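PDB 2DUL: tRNA (guanine(26)-N(2))-dimethyltransferase from Pyrococcus horikoshii, which transfers two methyl groups from S-adenosyl-L-methionine to N2 of the guanine at position 26 of tRNAs, probably in two successive steps. Local coordinates for residues 211-216 with 231-236; 146-151 with 205-210. All blocks are in the same frame, centred on the assembly; numbering follows the deposited sequence.

Contact 1 (211-216 with 231-236)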
ATOM      1  N   TYR A 211      19.361   4.724   7.079  1.00 16.90           N
ATOM      2  CA  TYR A 211      19.394   6.178   6.937  1.00 17.79           C
ATOM      3  C   TYR A 211      19.000   6.820   8.260  1.00 18.60           C
ATOM      4  O   TYR A 211      18.731   8.020   8.325  1.00 19.06           O
ATOM      5  CB  TYR A 211      18.410   6.609   5.848  1.00 17.07           C
ATOM      6  CG  TYR A 211      18.741   6.008   4.501  1.00 18.02           C
ATOM      7  CD1 TYR A 211      19.947   6.312   3.866  1.00 16.28           C
ATOM      8  CD2 TYR A 211      17.872   5.111   3.881  1.00 15.71           C
ATOM      9  CE1 TYR A 211      20.288   5.730   2.632  1.00 16.05           C
ATOM     10  CE2 TYR A 211      18.204   4.520   2.646  1.00 19.04           C
ATOM     11  CZ  TYR A 211      19.414   4.838   2.034  1.00 15.96           C
ATOM     12  OH  TYR A 211      19.757   4.260   0.828  1.00 17.28           O
ATOM     13  N   ASP A 212      18.981   6.006   9.309  1.00 18.87           N
ATOM     14  CA  ASP A 212      18.572   6.444  10.639  1.00 20.44           C
ATOM     15  C   ASP A 212      17.149   6.996  10.559  1.00 20.85           C
ATOM     16  O   ASP A 212      16.836   8.066  11.085  1.00 18.33           O
ATOM     17  CB  ASP A 212      19.543   7.490  11.201  1.00 20.74           C
ATOM     18  CG  ASP A 212      20.904   6.891  11.557  1.00 25.12           C
ATOM     19  OD1 ASP A 212      20.982   5.657  11.755  1.00 23.24           O
ATOM     20  OD2 ASP A 212      21.892   7.653  11.647  1.00 26.03           O
ATOM     21  N   LEU A 213      16.295   6.240   9.874  1.00 19.30           N
ATOM     22  CA  LEU A 213      14.893   6.591   9.702  1.00 19.29           C
ATOM     23  C   LEU A 213      14.039   5.427  10.168  1.00 18.73           C
ATOM     24  O   LEU A 213      14.412   4.268   9.993  1.00 18.59           O
ATOM     25  CB  LEU A 213      14.567   6.847   8.229  1.00 19.50           C
ATOM     26  CG  LEU A 213      15.217   8.026   7.513  1.00 21.02           C
ATOM     27  CD1 LEU A 213      14.868   7.948   6.028  1.00 19.23           C
ATOM     28  CD2 LEU A 213      14.734   9.348   8.133  1.00 17.63           C
ATOM     29  N   GLY A 214      12.901   5.741  10.772  1.00 18.26           N
ATOM     30  CA  GLY A 214      11.979   4.708  11.201  1.00 18.74           C
ATOM     31  C   GLY A 214      10.723   4.941  10.383  1.00 18.34           C
ATOM     32  O   GLY A 214      10.714   5.810   9.511  1.00 19.14           O
ATOM     33  N   ILE A 215       9.673   4.170  10.631  1.00 16.91           N
ATOM     34  CA  ILE A 215       8.426   4.374   9.914  1.00 19.01           C
ATOM     35  C   ILE A 215       7.216   4.148  10.803  1.00 19.91           C
ATOM     36  O   ILE A 215       7.278   3.438  11.810  1.00 20.18           O
ATOM     37  CB  ILE A 215       8.255   3.416   8.688  1.00 18.49           C
ATOM     38  CG1 ILE A 215       8.167   1.964   9.169  1.00 19.51           C
ATOM     39  CG2 ILE A 215       9.393   3.609   7.692  1.00 21.39           C
ATOM     40  CD1 ILE A 215       7.613   0.993   8.126  1.00 19.64           C
ATOM     41  N   ASP A 216       6.119   4.789  10.414  1.00 20.36           N
ATOM     42  CA  ASP A 216       4.830   4.637  11.065  1.00 22.09           C
ATOM     43  C   ASP A 216       3.936   4.292   9.885  1.00 21.44           C
ATOM     44  O   ASP A 216       3.991   4.965   8.850  1.00 21.23           O
ATOM     45  CB  ASP A 216       4.335   5.943  11.687  1.00 24.68           C
ATOM     46  CG  ASP A 216       4.813   6.131  13.113  1.00 26.40           C
ATOM     47  OD1 ASP A 216       5.161   5.127  13.767  1.00 28.63           O
ATOM     48  OD2 ASP A 216       4.823   7.287  13.582  1.00 29.04           O
ATOM     49  N   VAL A 231       3.491   4.798   4.195  1.00 18.19           N
ATOM     50  CA  VAL A 231       4.229   4.969   5.437  1.00 18.36           C
ATOM     51  C   VAL A 231       4.741   6.381   5.630  1.00 18.38           C
ATOM     52  O   VAL A 231       4.995   7.109   4.666  1.00 18.84           O
ATOM     53  CB  VAL A 231       5.431   3.986   5.527  1.00 17.83           C
ATOM     54  CG1 VAL A 231       4.929   2.555   5.463  1.00 19.47           C
ATOM     55  CG2 VAL A 231       6.420   4.255   4.412  1.00 18.57           C
ATOM     56  N   LYS A 232       4.873   6.762   6.895  1.00 20.15           N
ATOM     57  CA  LYS A 232       5.370   8.074   7.275  1.00 21.00           C
ATOM     58  C   LYS A 232       6.775   7.855   7.820  1.00 21.25           C
ATOM     59  O   LYS A 232       6.962   7.123   8.791  1.00 22.23           O
ATOM     60  CB  LYS A 232       4.489   8.682   8.371  1.00 22.19           C
ATOM     61  CG  LYS A 232       4.993  10.020   8.914  1.00 24.36           C
ATOM     62  CD  LYS A 232       4.872  11.136   7.884  1.00 25.64           C
ATOM     63  CE  LYS A 232       5.156  12.493   8.525  1.00 25.65           C
ATOM     64  NZ  LYS A 232       5.045  13.624   7.568  1.00 28.01           N
ATOM     65  N   LEU A 233       7.763   8.475   7.191  1.00 20.27           N
ATOM     66  CA  LEU A 233       9.139   8.324   7.637  1.00 21.20           C
ATOM     67  C   LEU A 233       9.358   9.088   8.944  1.00 21.58           C
ATOM     68  O   LEU A 233       8.842  10.192   9.121  1.00 21.03           O
ATOM     69  CB  LEU A 233      10.096   8.825   6.548  1.00 19.46           C
ATOM     70  CG  LEU A 233       9.987   8.053   5.225  1.00 19.63           C
ATOM     71  CD1 LEU A 233      10.929   8.649   4.195  1.00 19.60           C
ATOM     72  CD2 LEU A 233      10.324   6.587   5.451  1.00 19.51           C
ATOM     73  N   LYS A 234      10.103   8.477   9.859  1.00 21.36           N
ATOM     74  CA  LYS A 234      10.410   9.080  11.152  1.00 23.01           C
ATOM     75  C   LYS A 234      11.912   9.368  11.191  1.00 24.05           C
ATOM     76  O   LYS A 234      12.730   8.496  10.898  1.00 24.25           O
ATOM     77  CB  LYS A 234      10.017   8.122  12.277  1.00 23.35           C
ATOM     78  CG  LYS A 234       8.602   7.561  12.137  1.00 25.96           C
ATOM     79  CD  LYS A 234       7.547   8.665  12.148  1.00 29.81           C
ATOM     80  CE  LYS A 234       7.488   9.375  13.495  1.00 32.07           C
ATOM     81  NZ  LYS A 234       7.125   8.434  14.597  1.00 35.03           N
ATOM     82  N   ASP A 235      12.274  10.592  11.567  1.00 24.99           N
ATOM     83  CA  ASP A 235      13.673  11.003  11.585  1.00 25.00           C
ATOM     84  C   ASP A 235      14.423  10.761  12.891  1.00 26.33           C
ATOM     85  O   ASP A 235      14.148  11.412  13.899  1.00 26.84           O
ATOM     86  CB  ASP A 235      13.765  12.486  11.214  1.00 26.16           C
ATOM     87  CG  ASP A 235      15.194  12.949  10.977  1.00 27.20           C
ATOM     88  OD1 ASP A 235      16.141  12.158  11.185  1.00 25.32           O
ATOM     89  OD2 ASP A 235      15.367  14.122  10.585  1.00 30.96           O
ATOM     90  N   GLY A 236      15.379   9.835  12.859  1.00 22.76           N
ATOM     91  CA  GLY A 236      16.168   9.545  14.045  1.00 23.34           C
ATOM     92  C   GLY A 236      16.622   8.103  14.189  1.00 21.95           C
ATOM     93  O   GLY A 236      15.866   7.174  13.914  1.00 20.36           O
TER

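Contact 2 (146-151 with 205-210)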
ATOM      1  N   PHE A 146      13.449   0.194  -6.990  1.00 18.43           N
ATOM      2  CA  PHE A 146      13.335   1.643  -6.787  1.00 17.91           C
ATOM      3  C   PHE A 146      13.226   2.083  -5.321  1.00 17.09           C
ATOM      4  O   PHE A 146      13.329   3.276  -5.019  1.00 16.19           O
ATOM      5  CB  PHE A 146      12.095   2.184  -7.520  1.00 18.37           C
ATOM      6  CG  PHE A 146      12.053   1.854  -8.989  1.00 20.09           C
ATOM      7  CD1 PHE A 146      12.923   2.475  -9.885  1.00 19.91           C
ATOM      8  CD2 PHE A 146      11.142   0.921  -9.475  1.00 22.75           C
ATOM      9  CE1 PHE A 146      12.888   2.170 -11.245  1.00 21.75           C
ATOM     10  CE2 PHE A 146      11.097   0.605 -10.838  1.00 21.20           C
ATOM     11  CZ  PHE A 146      11.971   1.229 -11.723  1.00 21.73           C
ATOM     12  N   LEU A 147      13.007   1.129  -4.423  1.00 16.42           N
ATOM     13  CA  LEU A 147      12.816   1.439  -3.011  1.00 16.05           C
ATOM     14  C   LEU A 147      13.938   2.172  -2.287  1.00 16.39           C
ATOM     15  O   LEU A 147      13.682   3.149  -1.572  1.00 13.41           O
ATOM     16  CB  LEU A 147      12.488   0.165  -2.230  1.00 15.58           C
ATOM     17  CG  LEU A 147      12.291   0.379  -0.723  1.00 17.61           C
ATOM     18  CD1 LEU A 147      11.067   1.256  -0.480  1.00 17.26           C
ATOM     19  CD2 LEU A 147      12.122  -0.972  -0.021  1.00 17.02           C
ATOM     20  N   ASP A 148      15.175   1.710  -2.451  1.00 15.67           N
ATOM     21  CA  ASP A 148      16.278   2.351  -1.743  1.00 16.73           C
ATOM     22  C   ASP A 148      16.456   3.811  -2.141  1.00 16.57           C
ATOM     23  O   ASP A 148      16.679   4.675  -1.286  1.00 16.41           O
ATOM     24  CB  ASP A 148      17.586   1.589  -1.958  1.00 17.35           C
ATOM     25  CG  ASP A 148      18.679   2.055  -1.009  1.00 19.29           C
ATOM     26  OD1 ASP A 148      18.483   1.931   0.219  1.00 21.06           O
ATOM     27  OD2 ASP A 148      19.722   2.545  -1.482  1.00 20.49           O
ATOM     28  N   THR A 149      16.348   4.098  -3.432  1.00 16.25           N
ATOM     29  CA  THR A 149      16.503   5.471  -3.893  1.00 16.60           C
ATOM     30  C   THR A 149      15.328   6.336  -3.437  1.00 17.86           C
ATOM     31  O   THR A 149      15.510   7.502  -3.086  1.00 15.21           O
ATOM     32  CB  THR A 149      16.645   5.533  -5.430  1.00 17.79           C
ATOM     33  OG1 THR A 149      17.721   4.677  -5.838  1.00 17.95           O
ATOM     34  CG2 THR A 149      16.965   6.963  -5.886  1.00 15.42           C
ATOM     35  N   ALA A 150      14.122   5.773  -3.427  1.00 17.01           N
ATOM     36  CA  ALA A 150      12.969   6.546  -2.981  1.00 16.74           C
ATOM     37  C   ALA A 150      13.165   6.941  -1.517  1.00 17.96           C
ATOM     38  O   ALA A 150      12.767   8.030  -1.100  1.00 18.14           O
ATOM     39  CB  ALA A 150      11.687   5.734  -3.137  1.00 16.09           C
ATOM     40  N   LEU A 151      13.785   6.055  -0.745  1.00 17.79           N
ATOM     41  CA  LEU A 151      14.024   6.309   0.669  1.00 19.09           C
ATOM     42  C   LEU A 151      15.042   7.423   0.898  1.00 19.54           C
ATOM     43  O   LEU A 151      15.163   7.935   2.012  1.00 22.83           O
ATOM     44  CB  LEU A 151      14.474   5.024   1.370  1.00 17.17           C
ATOM     45  CG  LEU A 151      13.339   4.043   1.660  1.00 16.63           C
ATOM     46  CD1 LEU A 151      13.900   2.687   2.071  1.00 17.90           C
ATOM     47  CD2 LEU A 151      12.447   4.616   2.766  1.00 18.87           C
ATOM     48  N   ALA A 205      10.640  -0.922   6.083  1.00 14.43           N
ATOM     49  CA  ALA A 205      11.203  -0.602   7.392  1.00 15.34           C
ATOM     50  C   ALA A 205      12.680  -0.986   7.467  1.00 15.22           C
ATOM     51  O   ALA A 205      13.502  -0.233   7.987  1.00 15.10           O
ATOM     52  CB  ALA A 205      10.419  -1.323   8.492  1.00 15.93           C
ATOM     53  N   ARG A 206      13.014  -2.166   6.957  1.00 13.94           N
ATOM     54  CA  ARG A 206      14.396  -2.633   6.992  1.00 15.20           C
ATOM     55  C   ARG A 206      15.319  -1.791   6.119  1.00 14.92           C
ATOM     56  O   ARG A 206      16.409  -1.438   6.559  1.00 14.80           O
ATOM     57  CB  ARG A 206      14.478  -4.115   6.600  1.00 14.09           C
ATOM     58  CG  ARG A 206      14.001  -5.057   7.717  1.00 15.42           C
ATOM     59  CD  ARG A 206      14.119  -6.522   7.322  1.00 17.13           C
ATOM     60  NE  ARG A 206      13.128  -6.869   6.310  1.00 16.37           N
ATOM     61  CZ  ARG A 206      13.252  -7.876   5.452  1.00 18.56           C
ATOM     62  NH1 ARG A 206      14.333  -8.643   5.477  1.00 14.69           N
ATOM     63  NH2 ARG A 206      12.294  -8.109   4.566  1.00 13.70           N
ATOM     64  N   TYR A 207      14.892  -1.446   4.903  1.00 14.05           N
ATOM     65  CA  TYR A 207      15.731  -0.619   4.028  1.00 15.45           C
ATOM     66  C   TYR A 207      15.902   0.800   4.571  1.00 15.01           C
ATOM     67  O   TYR A 207      16.936   1.442   4.345  1.00 13.98           O
ATOM     68  CB  TYR A 207      15.139  -0.519   2.618  1.00 15.05           C
ATOM     69  CG  TYR A 207      15.604  -1.592   1.653  1.00 16.90           C
ATOM     70  CD1 TYR A 207      15.296  -2.933   1.870  1.00 17.91           C
ATOM     71  CD2 TYR A 207      16.368  -1.262   0.530  1.00 19.65           C
ATOM     72  CE1 TYR A 207      15.738  -3.930   0.993  1.00 18.97           C
ATOM     73  CE2 TYR A 207      16.818  -2.247  -0.352  1.00 19.81           C
ATOM     74  CZ  TYR A 207      16.500  -3.575  -0.114  1.00 19.88           C
ATOM     75  OH  TYR A 207      16.949  -4.553  -0.968  1.00 20.24           O
ATOM     76  N   ALA A 208      14.890   1.289   5.279  1.00 15.03           N
ATOM     77  CA  ALA A 208      14.924   2.651   5.813  1.00 14.91           C
ATOM     78  C   ALA A 208      15.869   2.852   6.992  1.00 16.34           C
ATOM     79  O   ALA A 208      16.437   3.936   7.160  1.00 16.34           O
ATOM     80  CB  ALA A 208      13.512   3.084   6.216  1.00 16.50           C
ATOM     81  N   ALA A 209      16.030   1.813   7.805  1.00 17.07           N
ATOM     82  CA  ALA A 209      16.864   1.891   9.004  1.00 17.64           C
ATOM     83  C   ALA A 209      18.276   2.428   8.818  1.00 18.06           C
ATOM     84  O   ALA A 209      18.755   3.194   9.656  1.00 18.29           O
ATOM     85  CB  ALA A 209      16.911   0.513   9.711  1.00 13.73           C
ATOM     86  N   LYS A 210      18.950   2.048   7.737  1.00 16.78           N
ATOM     87  CA  LYS A 210      20.318   2.521   7.537  1.00 17.82           C
ATOM     88  C   LYS A 210      20.457   4.038   7.385  1.00 18.02           C
ATOM     89  O   LYS A 210      21.545   4.576   7.549  1.00 18.02           O
ATOM     90  CB  LYS A 210      20.980   1.809   6.347  1.00 18.05           C
ATOM     91  CG  LYS A 210      20.381   2.100   4.981  1.00 18.44           C
ATOM     92  CD  LYS A 210      21.139   1.303   3.920  1.00 16.76           C
ATOM     93  CE  LYS A 210      20.506   1.431   2.537  1.00 15.70           C
ATOM     94  NZ  LYS A 210      19.144   0.837   2.526  1.00 14.73           N
TER

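Contact 1 (211-216 with 231-236)
Gly214 with Lys234 and Asp216 with Lys232 form the hydrogen-bonded pairs of two antiparallel strand segments, 213-216 and 231-235, whose directions differ by 144°. The bonds of the first pair are reciprocal, Gly214 N to Lys234 O and Lys234 N to Gly214 O, both 2.8 Å. The bond from Lys232 N to Asp216 O is nearly straight, with 174° at the hydrogen. Past the last strand pair, Gly236 N reaches Asp212 O at 2.9 Å, and Gly236, whose backbone angles call for glycine, occupies the N-cap position just before helix 237-244.

The non-hydrogen-bonded pairs send Leu213, Ile215 and Leu233 to one face. Ile215 CG2 lies 3.8 Å from Leu233 CD2, while its CD1 comes 4.1 Å from Val231 CG1 and faces helix 192-209. Leu213 extends CD2 to 4.0 Å from Asp235 CA; the Asp235 carboxylate is engaged by Arg156 and Arg157.

On the other face Lys234 curls back over Gly214. Bends at chi2, chi3 and chi4, all near -60°, bring its NZ to Asp216 OD2 at 2.8 Å, from above the carboxylate plane. This salt bridge joins residues in successive hydrogen-bonded pairs diagonally across the strands, and an alanine in place of Lys234 would probably leave Asp216 without this charged mate and partly uncover the Gly214 peptide. The hairpin forms one edge of the sheet, antiparallel strand 226-235 lying between 158-164 and the outermost 213-223: the C-terminal hairpin characteristic of the class I methyltransferase Rossmann-like fold.

Contact 2 (146-151 with 205-210)
Leu147 starts the contact by laying CD2 over one face of the Tyr207 ring, 3.9 Å from Tyr207 CG, with chi1 at 179° carrying its isobutyl group out toward that ring. Asp148 follows at the edge of the same ring, its CB in the ring plane and its OD1 3.8 Å from Tyr207 CD2. That oxygen also takes the contact's salt bridge, 2.6 Å from Lys210 NZ, which approaches on the syn side, 27° out of the carboxylate plane. Lys210 turns at chi4 to bring the ammonium in, and NZ gives a second bond, 2.9 Å long, to a lone pair of Tyr207 O. Arg152 pairs with Asp148 OD2, so the carboxylate probably remains ionised.

Segments 146-151 and 205-209, of helices 144-153 and 192-209, cross at -50° with axes 9.7 Å apart. Helix 144-153 links parallel strands 132-137 and 158-164 in a beta-alpha-beta crossover of the Rossmann-like sheet, Leu160 touching both Leu147 and Leu151.

One turn after Leu147, Leu151 puts CD1 against Tyr207 CB at 3.5 Å, the two side chains meeting at about a right angle. CD1 also comes 3.6 Å from Ala208 N, while CD2 rests against Ala208 CB.

How the contacts relate
Contact 1 pairs neighbouring strands of one hairpin, largely through main-chain hydrogen bonds, and buries about twice the surface of contact 2, which joins two helices mainly through side chains. Both are partly buried, and each combines an apolar inner side with a salt bridge toward the outer one. Helix 192-209 is followed in the chain by strand 213-223, so the two contacts come one after another along the sequence, their centres about 10 Å apart. Their apolar sides merge: Ile215 packs on Ala205, and Leu233 on Leu151. A polar link joins them as well, since Tyr211 OH lies 2.7 Å from Asp148 OD1, a probable hydrogen bond.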